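Local coordinates for protein peroxide stress regulator PerR, FUR family (Streptococcus pyogenes, PDB 4LMY) that probably senses peroxide through bound metal and controls stress-response genes as a dimeric DNA-binding regulator, at residues B[13-18]-B[97-102]. Residues are numbered along the deposited sequence; the frame is centred on the assembly and turned at random.
With ZN (zinc ion), chain E.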
loop_
_atom_site.group_PDB
_atom_site.type_symbol
_atom_site.label_atom_id
_atom_site.label_comp_id
_atom_site.label_asym_id
_atom_site.label_seq_id
_atom_site.Cartn_x
_atom_site.Cartn_y
_atom_site.Cartn_z
ATOM N N TYR B 13 -3.445 -7.320 -12.773
ATOM C CA TYR B 13 -3.810 -8.182 -13.895
ATOM C C TYR B 13 -4.417 -7.396 -15.049
ATOM O O TYR B 13 -3.942 -7.478 -16.186
ATOM C CB TYR B 13 -4.768 -9.283 -13.425
ATOM C CG TYR B 13 -5.312 -10.164 -14.530
ATOM C CD1 TYR B 13 -6.555 -9.912 -15.093
ATOM C CD2 TYR B 13 -4.590 -11.254 -14.999
ATOM C CE1 TYR B 13 -7.063 -10.711 -16.100
ATOM C CE2 TYR B 13 -5.091 -12.063 -16.005
ATOM C CZ TYR B 13 -6.327 -11.788 -16.550
ATOM O OH TYR B 13 -6.830 -12.586 -17.552
ATOM N N GLU B 14 -5.459 -6.627 -14.753
ATOM C CA GLU B 14 -6.130 -5.832 -15.775
ATOM C C GLU B 14 -5.209 -4.771 -16.370
ATOM O O GLU B 14 -5.369 -4.380 -17.528
ATOM C CB GLU B 14 -7.409 -5.191 -15.225
ATOM C CG GLU B 14 -8.496 -6.188 -14.841
ATOM C CD GLU B 14 -9.023 -6.987 -16.025
ATOM O OE1 GLU B 14 -8.834 -6.558 -17.183
ATOM O OE2 GLU B 14 -9.638 -8.049 -15.792
ATOM N N ASN B 15 -4.248 -4.299 -15.581
ATOM C CA ASN B 15 -3.282 -3.333 -16.092
ATOM C C ASN B 15 -2.392 -3.934 -17.168
ATOM O O ASN B 15 -2.166 -3.317 -18.207
ATOM C CB ASN B 15 -2.421 -2.752 -14.972
ATOM C CG ASN B 15 -1.339 -1.832 -15.500
ATOM O OD1 ASN B 15 -0.168 -2.204 -15.568
ATOM N ND2 ASN B 15 -1.731 -0.628 -15.893
ATOM N N VAL B 16 -1.887 -5.138 -16.913
ATOM C CA VAL B 16 -1.040 -5.823 -17.886
ATOM C C VAL B 16 -1.775 -5.980 -19.212
ATOM O O VAL B 16 -1.238 -5.659 -20.273
ATOM C CB VAL B 16 -0.590 -7.205 -17.383
ATOM C CG1 VAL B 16 0.178 -7.938 -18.472
ATOM C CG2 VAL B 16 0.263 -7.056 -16.144
ATOM N N LEU B 17 -3.016 -6.455 -19.138
ATOM C CA LEU B 17 -3.823 -6.680 -20.329
ATOM C C LEU B 17 -4.060 -5.381 -21.092
ATOM O O LEU B 17 -3.987 -5.355 -22.320
ATOM C CB LEU B 17 -5.159 -7.334 -19.969
ATOM C CG LEU B 17 -5.086 -8.729 -19.347
ATOM C CD1 LEU B 17 -6.461 -9.391 -19.347
ATOM C CD2 LEU B 17 -4.064 -9.591 -20.073
ATOM N N GLU B 18 -4.335 -4.303 -20.363
ATOM C CA GLU B 18 -4.547 -3.001 -20.989
ATOM C C GLU B 18 -3.303 -2.527 -21.739
ATOM O O GLU B 18 -3.395 -2.079 -22.881
ATOM C CB GLU B 18 -4.978 -1.958 -19.953
ATOM C CG GLU B 18 -5.163 -0.552 -20.514
ATOM C CD GLU B 18 -6.310 -0.450 -21.509
ATOM O OE1 GLU B 18 -6.329 0.522 -22.295
ATOM O OE2 GLU B 18 -7.197 -1.331 -21.503
ATOM N N HIS B 97 2.782 -2.598 -12.057
ATOM C CA HIS B 97 2.008 -1.622 -11.301
ATOM C C HIS B 97 0.503 -1.806 -11.473
ATOM O O HIS B 97 0.040 -2.662 -12.226
ATOM C CB HIS B 97 2.376 -0.221 -11.777
ATOM C CG HIS B 97 1.983 0.045 -13.197
ATOM N ND1 HIS B 97 2.773 -0.319 -14.268
ATOM C CD2 HIS B 97 0.877 0.620 -13.721
ATOM C CE1 HIS B 97 2.171 0.030 -15.390
ATOM N NE2 HIS B 97 1.019 0.600 -15.090
ATOM N N GLN B 98 -0.259 -0.976 -10.772
ATOM C CA GLN B 98 -1.701 -0.927 -10.952
ATOM C C GLN B 98 -2.144 0.529 -10.900
ATOM O O GLN B 98 -1.328 1.429 -10.689
ATOM C CB GLN B 98 -2.414 -1.728 -9.860
ATOM C CG GLN B 98 -2.309 -1.096 -8.490
ATOM C CD GLN B 98 -3.223 -1.741 -7.474
ATOM O OE1 GLN B 98 -3.049 -1.556 -6.276
ATOM N NE2 GLN B 98 -4.212 -2.489 -7.945
ATOM N N HIS B 99 -3.436 0.758 -11.076
ATOM C CA HIS B 99 -3.970 2.111 -11.009
ATOM C C HIS B 99 -5.155 2.170 -10.061
ATOM O O HIS B 99 -6.103 1.399 -10.188
ATOM C CB HIS B 99 -4.346 2.606 -12.403
ATOM C CG HIS B 99 -3.196 2.608 -13.359
ATOM N ND1 HIS B 99 -2.452 3.735 -13.627
ATOM C CD2 HIS B 99 -2.638 1.606 -14.080
ATOM C CE1 HIS B 99 -1.496 3.433 -14.488
ATOM N NE2 HIS B 99 -1.585 2.147 -14.775
ATOM N N VAL B 100 -5.078 3.098 -9.112
ATOM C CA VAL B 100 -6.027 3.186 -8.012
ATOM C C VAL B 100 -6.771 4.517 -8.048
ATOM O O VAL B 100 -6.177 5.560 -8.313
ATOM C CB VAL B 100 -5.290 3.060 -6.658
ATOM C CG1 VAL B 100 -6.261 3.142 -5.479
ATOM C CG2 VAL B 100 -4.484 1.768 -6.613
ATOM N N ASN B 101 -8.072 4.482 -7.783
ATOM C CA ASN B 101 -8.859 5.710 -7.725
ATOM C C ASN B 101 -8.704 6.457 -6.407
ATOM O O ASN B 101 -8.546 5.849 -5.349
ATOM C CB ASN B 101 -10.339 5.414 -7.951
ATOM C CG ASN B 101 -10.668 5.168 -9.405
ATOM O OD1 ASN B 101 -9.959 5.628 -10.299
ATOM N ND2 ASN B 101 -11.758 4.454 -9.650
ATOM N N VAL B 102 -8.748 7.781 -6.478
ATOM C CA VAL B 102 -8.929 8.589 -5.282
ATOM C C VAL B 102 -10.215 9.389 -5.461
ATOM O O VAL B 102 -10.397 10.080 -6.466
ATOM C CB VAL B 102 -7.704 9.492 -4.969
ATOM C CG1 VAL B 102 -7.388 10.427 -6.125
ATOM C CG2 VAL B 102 -7.938 10.273 -3.686
HETATM ZN ZN ZN E . -0.615 1.195 -16.433
#
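The interdomain metal site of this Fur-family regulator gathers N15 of helix 12-22, H97 just ahead of strand 98-104 and H99 within that strand around one zinc ion. No hydrogen bond links the two segments; shared coordination of the metal does the joining. Both rings use NE2, H97 at 2.2 Å and H99 at 2.1 Å from the zinc. The NE2 atoms of H97 and H99 stand 3.0 Å apart, as expected of adjacent ligands on one metal.

The CB of N15 faces the strand, with CG anti to the backbone N (chi1 175°), and this torsion brings the amide up to the ion. As modelled, ND2 of N15 lies 2.2 Å from the zinc. Asparagine normally binds a metal through its carbonyl oxygen, so the choice of amide atom remains doubtful. The other end of the amide, modelled as N15 OD1, sits over one face of the H97 ring near its rim, 3.1 Å from H97 NE2, with the two planes 66° apart. N15 OD1 also lies 3.4 Å from the backbone O of H97, a facing of two acceptors that likewise makes the amide's orientation uncertain. Toward H99 the approach differs: N15 ND2 comes to the ring's edge, 3.0 Å from H99 CD2, and the planes are 43° apart.

H4, H6 and H19 complete the coordination, making five histidines and one asparagine, with H6 meeting the H99 ring edge-to-face. Helix 12-22 thus shares its metal with the sheet of the dimerisation domain, where V102 packs on Y131 of the second subunit. Such metal-bridged joining of DNA-binding and dimerisation domains is characteristic of Fur-family regulators, in which occupancy of this site is thought to set the domain arrangement required for DNA binding.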